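Local coordinates for exotoxin 3 (Staphylococcus aureus, PDB 2Z8L), which binds the glycan sialyl Lewis X through its beta-grasp domain and belongs to the staphylococcal superantigen-like toxins, at residues 85-88 / 92-95; 117-122 / 154-159. All blocks are in the same frame, centred on the assembly; numbering follows the deposited sequence.

Contact 1: 85-88 / 92-95; sequences AENR and VFSY. Unlike the reference sequence in segment 92-95: Phe93 (reference Tyr).
With chi1 of Phe93 at -57°, CG lies beside the backbone N and the ring presents its edge to Ala85 O and Asn87 ND2, while Asn87 CG sits between its own backbone N and carbonyl carbon (chi1 70°), which turns the amide NH2 to the Phe93 rim. The ring is met at that rim: CD2 of Phe93 lies 3.4 Å from Ala85 O, and CZ lies 3.8 Å from Asn87 ND2. The amide and ring planes stand 77° apart, and ND2 sits near the ring plane, so this is an edge contact and no N-H points at the pi face. Asn87 OD1 turns instead to the backbone N of Thr91, within the turn between the strands. On the same face as Phe93, Ala85 CB approaches CD2 of Phe93 at 4.1 Å. The other face pairs Glu86 with Val92, where the carboxylate end passes Val92 CG2, 3.8 Å from OE1 of Glu86; OE1 itself is salt-bridged to Lys83. One backbone bond joins the segments, from Phe93 N to Ala85 O at 2.9 Å and nearly straight. In register, Ala85 and Phe93 form a hydrogen-bonded antiparallel pair (CA to CA 5.2 Å), and Glu86 and Val92 the adjoining non-hydrogen-bonded one (CA to CA 4.5 Å), the ladder of a short beta hairpin at the surface of the OB-fold domain.

Contact 2: 117-122 / 154-159; sequences IKKEVD and QNFDLY. Unlike the reference sequence in segment 117-122: Asp122 (reference Gly). Unlike the reference sequence in segment 154-159: Asn155 (reference Asp).
Lys119 NZ donates a hydrogen bond of 3.1 Å to Phe156 O. The approach is off-axis: the nitrogen comes in at a clear bend from the C=O direction and stands 47° out of the carbonyl plane, so the bond does not follow a lone pair. The lysine chain runs extended from CG to CE, with CG opposite the backbone N, and bends only at chi4, 31°, which turns the ammonium toward the carbonyl. Asp157 adds a looser electrostatic term, its OD2 being 4.2 Å from Lys119 NZ, beyond salt-bridge range; the other carboxylate oxygen, OD1, is salt-bridged to Lys160. A long, weak ion pair of the ammonium with the C-terminal carboxylate (Arg208 OXT) adds to this, and the two acidic groups would probably favour its charged form.

Phe156 is the first residue to leave helical angles at the end of helix 141-155, and Lys119 and Ile117 project from strand 114-121 of the five-stranded sheet. The contact therefore ties the C-terminal end of the helix to the sheet it packs against, the helix-on-sheet arrangement of the beta-grasp domain.

Next to the hydrogen bond, the lysine's aliphatic part serves as packing surface: CD of Lys119 lies at the edge of the Phe156 ring, 4.1 Å from CD1. Ile117 instead comes over a face. Its CD1 is 4.2 Å from the ring centroid and 27° off the ring normal, a CH-pi contact, with CE2 of Phe156 the closest ring atom to Ile117 CD1 at 3.7 Å. The Phe156 ring also meets His128, the two planes steeply inclined, and touches Ile207, while Ile117 reaches Leu152 of the helix.

The two contacts sit in different domains, contact 1 in the OB fold and contact 2 in the beta-grasp domain, with centres 32 Å apart and nearest atoms about 15 Å apart. They share no element, although strands 92-100 and 114-121 follow each other in the chain. Contact 1 is local and superficial, joining neighbouring strands across three intervening residues; contact 2 is partly buried and brings together a strand and a helix end separated by 31 residues. A backbone bond in strand register carries the first, whereas a side-chain-to-carbonyl bond carries the second. Each centres on a phenylalanine, but Phe93 remains partly exposed while Phe156 is buried.

Contact 1: 85-88 / 92-95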
loop_
_atom_site.group_PDB
_atom_site.type_symbol
_atom_site.label_atom_id
_atom_site.label_comp_id
_atom_site.label_asym_id
_atom_site.label_seq_id
_atom_site.Cartn_x
_atom_site.Cartn_y
_atom_site.Cartn_z
ATOM N N ALA A 85 11.431 -0.785 10.827
ATOM C CA ALA A 85 12.402 -0.820 11.917
ATOM C C ALA A 85 11.754 -0.258 13.186
ATOM O O ALA A 85 10.731 0.423 13.125
ATOM C CB ALA A 85 13.636 -0.020 11.525
ATOM N N GLU A 86 12.326 -0.589 14.337
ATOM C CA GLU A 86 11.913 -0.005 15.605
ATOM C C GLU A 86 13.121 0.108 16.520
ATOM O O GLU A 86 13.963 -0.786 16.542
ATOM C CB GLU A 86 10.808 -0.847 16.243
ATOM C CG GLU A 86 10.309 -0.283 17.568
ATOM C CD GLU A 86 9.055 -0.973 18.092
ATOM O OE1 GLU A 86 8.528 -1.877 17.411
ATOM O OE2 GLU A 86 8.599 -0.601 19.198
ATOM N N ASN A 87 13.214 1.215 17.255
ATOM C CA ASN A 87 14.358 1.454 18.131
ATOM C C ASN A 87 13.977 1.188 19.586
ATOM O O ASN A 87 12.833 0.781 19.861
ATOM C CB ASN A 87 14.943 2.854 17.896
ATOM C CG ASN A 87 14.049 3.965 18.391
ATOM O OD1 ASN A 87 13.208 3.766 19.261
ATOM N ND2 ASN A 87 14.252 5.159 17.859
ATOM N N ARG A 88 14.934 1.396 20.501
ATOM C CA ARG A 88 14.746 1.072 21.924
ATOM C C ARG A 88 13.737 1.969 22.619
ATOM O O ARG A 88 13.199 1.598 23.671
ATOM C CB ARG A 88 16.082 1.120 22.694
ATOM C CG ARG A 88 17.115 0.058 22.270
ATOM C CD ARG A 88 16.606 -1.393 22.422
ATOM N NE ARG A 88 17.248 -2.313 21.477
ATOM C CZ ARG A 88 17.002 -2.358 20.164
ATOM N NH1 ARG A 88 16.132 -1.528 19.595
ATOM N NH2 ARG A 88 17.640 -3.242 19.398
ATOM N N VAL A 92 8.572 3.575 15.951
ATOM C CA VAL A 92 8.398 2.719 14.788
ATOM C C VAL A 92 8.672 3.522 13.515
ATOM O O VAL A 92 8.253 4.684 13.436
ATOM C CB VAL A 92 6.977 2.191 14.750
ATOM C CG1 VAL A 92 6.670 1.605 13.392
ATOM C CG2 VAL A 92 6.796 1.143 15.843
ATOM N N PHE A 93 9.377 2.928 12.554
ATOM C CA PHE A 93 9.696 3.578 11.275
ATOM C C PHE A 93 8.975 2.857 10.164
ATOM O O PHE A 93 8.984 1.647 10.118
ATOM C CB PHE A 93 11.191 3.549 10.993
ATOM C CG PHE A 93 11.984 4.183 12.094
ATOM C CD1 PHE A 93 12.219 5.545 12.094
ATOM C CD2 PHE A 93 12.369 3.446 13.196
ATOM C CE1 PHE A 93 12.893 6.158 13.135
ATOM C CE2 PHE A 93 13.033 4.043 14.232
ATOM C CZ PHE A 93 13.298 5.413 14.205
ATOM N N SER A 94 8.388 3.632 9.270
ATOM C CA SER A 94 7.680 3.087 8.134
ATOM C C SER A 94 7.828 4.045 6.957
ATOM O O SER A 94 8.155 5.230 7.144
ATOM C CB SER A 94 6.186 2.885 8.515
ATOM O OG SER A 94 5.385 2.353 7.462
ATOM N N TYR A 95 7.651 3.515 5.750
ATOM C CA TYR A 95 7.827 4.253 4.493
ATOM C C TYR A 95 6.508 4.601 3.849
ATOM O O TYR A 95 5.716 3.719 3.534
ATOM C CB TYR A 95 8.579 3.400 3.456
ATOM C CG TYR A 95 9.925 2.933 3.822
ATOM C CD1 TYR A 95 10.808 3.750 4.497
ATOM C CD2 TYR A 95 10.371 1.682 3.391
ATOM C CE1 TYR A 95 12.081 3.320 4.812
ATOM C CE2 TYR A 95 11.627 1.256 3.703
ATOM C CZ TYR A 95 12.484 2.087 4.407
ATOM O OH TYR A 95 13.771 1.678 4.738
#

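Contact 2: 117-122 / 154-159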
loop_
_atom_site.group_PDB
_atom_site.type_symbol
_atom_site.label_atom_id
_atom_site.label_comp_id
_atom_site.label_asym_id
_atom_site.label_seq_id
_atom_site.Cartn_x
_atom_site.Cartn_y
_atom_site.Cartn_z
ATOM N N ILE A 117 -7.750 -12.734 -11.244
ATOM C CA ILE A 117 -6.558 -13.425 -10.883
ATOM C C ILE A 117 -6.382 -14.617 -11.820
ATOM O O ILE A 117 -7.197 -15.545 -11.793
ATOM C CB ILE A 117 -6.654 -13.893 -9.467
ATOM C CG1 ILE A 117 -6.870 -12.684 -8.536
ATOM C CG2 ILE A 117 -5.398 -14.692 -9.054
ATOM C CD1 ILE A 117 -7.492 -13.045 -7.257
ATOM N N LYS A 118 -5.319 -14.572 -12.598
ATOM C CA LYS A 118 -5.021 -15.653 -13.554
ATOM C C LYS A 118 -3.931 -16.476 -12.933
ATOM O O LYS A 118 -2.793 -16.001 -12.880
ATOM C CB LYS A 118 -4.585 -15.083 -14.889
ATOM C CG LYS A 118 -5.749 -14.405 -15.603
ATOM C CD LYS A 118 -5.502 -14.181 -17.064
ATOM C CE LYS A 118 -6.821 -13.843 -17.810
ATOM N NZ LYS A 118 -6.796 -14.237 -19.281
ATOM N N LYS A 119 -4.293 -17.686 -12.480
ATOM C CA LYS A 119 -3.392 -18.547 -11.711
ATOM C C LYS A 119 -2.934 -19.710 -12.568
ATOM O O LYS A 119 -3.773 -20.459 -13.060
ATOM C CB LYS A 119 -4.104 -19.055 -10.462
ATOM C CG LYS A 119 -3.164 -19.832 -9.491
ATOM C CD LYS A 119 -3.873 -20.343 -8.278
ATOM C CE LYS A 119 -2.958 -21.226 -7.465
ATOM N NZ LYS A 119 -1.533 -20.812 -7.574
ATOM N N GLU A 120 -1.624 -19.890 -12.698
ATOM C CA GLU A 120 -1.098 -21.060 -13.406
ATOM C C GLU A 120 -1.506 -22.340 -12.688
ATOM O O GLU A 120 -1.394 -22.448 -11.466
ATOM C CB GLU A 120 0.414 -20.979 -13.562
ATOM C CG GLU A 120 0.870 -19.895 -14.519
ATOM C CD GLU A 120 2.388 -19.940 -14.849
ATOM O OE1 GLU A 120 3.084 -20.949 -14.538
ATOM O OE2 GLU A 120 2.877 -18.932 -15.442
ATOM N N VAL A 121 -2.010 -23.307 -13.454
ATOM C CA VAL A 121 -2.374 -24.592 -12.919
ATOM C C VAL A 121 -1.726 -25.639 -13.819
ATOM O O VAL A 121 -1.019 -25.315 -14.765
ATOM C CB VAL A 121 -3.911 -24.784 -12.828
ATOM C CG1 VAL A 121 -4.525 -23.793 -11.823
ATOM C CG2 VAL A 121 -4.589 -24.638 -14.198
ATOM N N ASP A 122 -1.919 -26.896 -13.458
ATOM C CA ASP A 122 -1.619 -27.979 -14.323
ATOM C C ASP A 122 -2.413 -27.850 -15.640
ATOM O O ASP A 122 -3.678 -27.854 -15.674
ATOM C CB ASP A 122 -1.939 -29.305 -13.612
ATOM C CG ASP A 122 -0.868 -29.704 -12.602
ATOM O OD1 ASP A 122 0.156 -28.993 -12.491
ATOM O OD2 ASP A 122 -1.059 -30.767 -11.944
ATOM N N GLN A 154 -2.345 -15.589 1.011
ATOM C CA GLN A 154 -3.289 -16.360 1.864
ATOM C C GLN A 154 -4.221 -17.271 1.060
ATOM O O GLN A 154 -4.657 -18.316 1.556
ATOM C CB GLN A 154 -4.154 -15.422 2.703
ATOM C CG GLN A 154 -3.397 -14.594 3.748
ATOM C CD GLN A 154 -4.223 -13.440 4.353
ATOM O OE1 GLN A 154 -5.166 -12.902 3.730
ATOM N NE2 GLN A 154 -3.813 -13.001 5.536
ATOM N N ASN A 155 -4.569 -16.859 -0.150
ATOM C CA ASN A 155 -5.655 -17.520 -0.894
ATOM C C ASN A 155 -5.269 -18.148 -2.239
ATOM O O ASN A 155 -5.993 -19.007 -2.741
ATOM C CB ASN A 155 -6.788 -16.542 -1.093
ATOM C CG ASN A 155 -7.357 -16.055 0.207
ATOM O OD1 ASN A 155 -7.089 -14.931 0.651
ATOM N ND2 ASN A 155 -8.151 -16.899 0.831
ATOM N N PHE A 156 -4.179 -17.689 -2.849
ATOM C CA PHE A 156 -3.803 -18.123 -4.173
ATOM C C PHE A 156 -2.352 -18.566 -4.278
ATOM O O PHE A 156 -1.779 -18.597 -5.371
ATOM C CB PHE A 156 -4.166 -17.054 -5.216
ATOM C CG PHE A 156 -5.634 -16.890 -5.378
ATOM C CD1 PHE A 156 -6.348 -17.750 -6.230
ATOM C CD2 PHE A 156 -6.329 -15.970 -4.641
ATOM C CE1 PHE A 156 -7.722 -17.633 -6.339
ATOM C CE2 PHE A 156 -7.702 -15.841 -4.770
ATOM C CZ PHE A 156 -8.390 -16.676 -5.603
ATOM N N ASP A 157 -1.750 -18.925 -3.144
ATOM C CA ASP A 157 -0.454 -19.558 -3.149
ATOM C C ASP A 157 0.650 -18.679 -3.758
ATOM O O ASP A 157 1.653 -19.185 -4.237
ATOM C CB ASP A 157 -0.497 -20.895 -3.907
ATOM C CG ASP A 157 -1.359 -21.964 -3.219
ATOM O OD1 ASP A 157 -1.433 -21.976 -1.963
ATOM O OD2 ASP A 157 -1.904 -22.837 -3.943
ATOM N N LEU A 158 0.502 -17.363 -3.708
ATOM C CA LEU A 158 1.639 -16.518 -4.072
ATOM C C LEU A 158 2.879 -16.828 -3.203
ATOM O O LEU A 158 2.790 -16.927 -1.971
ATOM C CB LEU A 158 1.276 -15.038 -3.966
ATOM C CG LEU A 158 2.348 -14.059 -4.444
ATOM C CD1 LEU A 158 2.726 -14.123 -5.912
ATOM C CD2 LEU A 158 1.902 -12.679 -4.119
ATOM N N TYR A 159 4.012 -16.969 -3.873
ATOM C CA TYR A 159 5.332 -17.265 -3.299
ATOM C C TYR A 159 5.492 -18.707 -2.845
ATOM O O TYR A 159 6.465 -19.016 -2.180
ATOM C CB TYR A 159 5.769 -16.269 -2.225
ATOM C CG TYR A 159 5.755 -14.835 -2.706
ATOM C CD1 TYR A 159 6.349 -14.472 -3.924
ATOM C CD2 TYR A 159 5.162 -13.843 -1.952
ATOM C CE1 TYR A 159 6.302 -13.113 -4.370
ATOM C CE2 TYR A 159 5.119 -12.508 -2.375
ATOM C CZ TYR A 159 5.723 -12.153 -3.576
ATOM O OH TYR A 159 5.738 -10.876 -4.077
#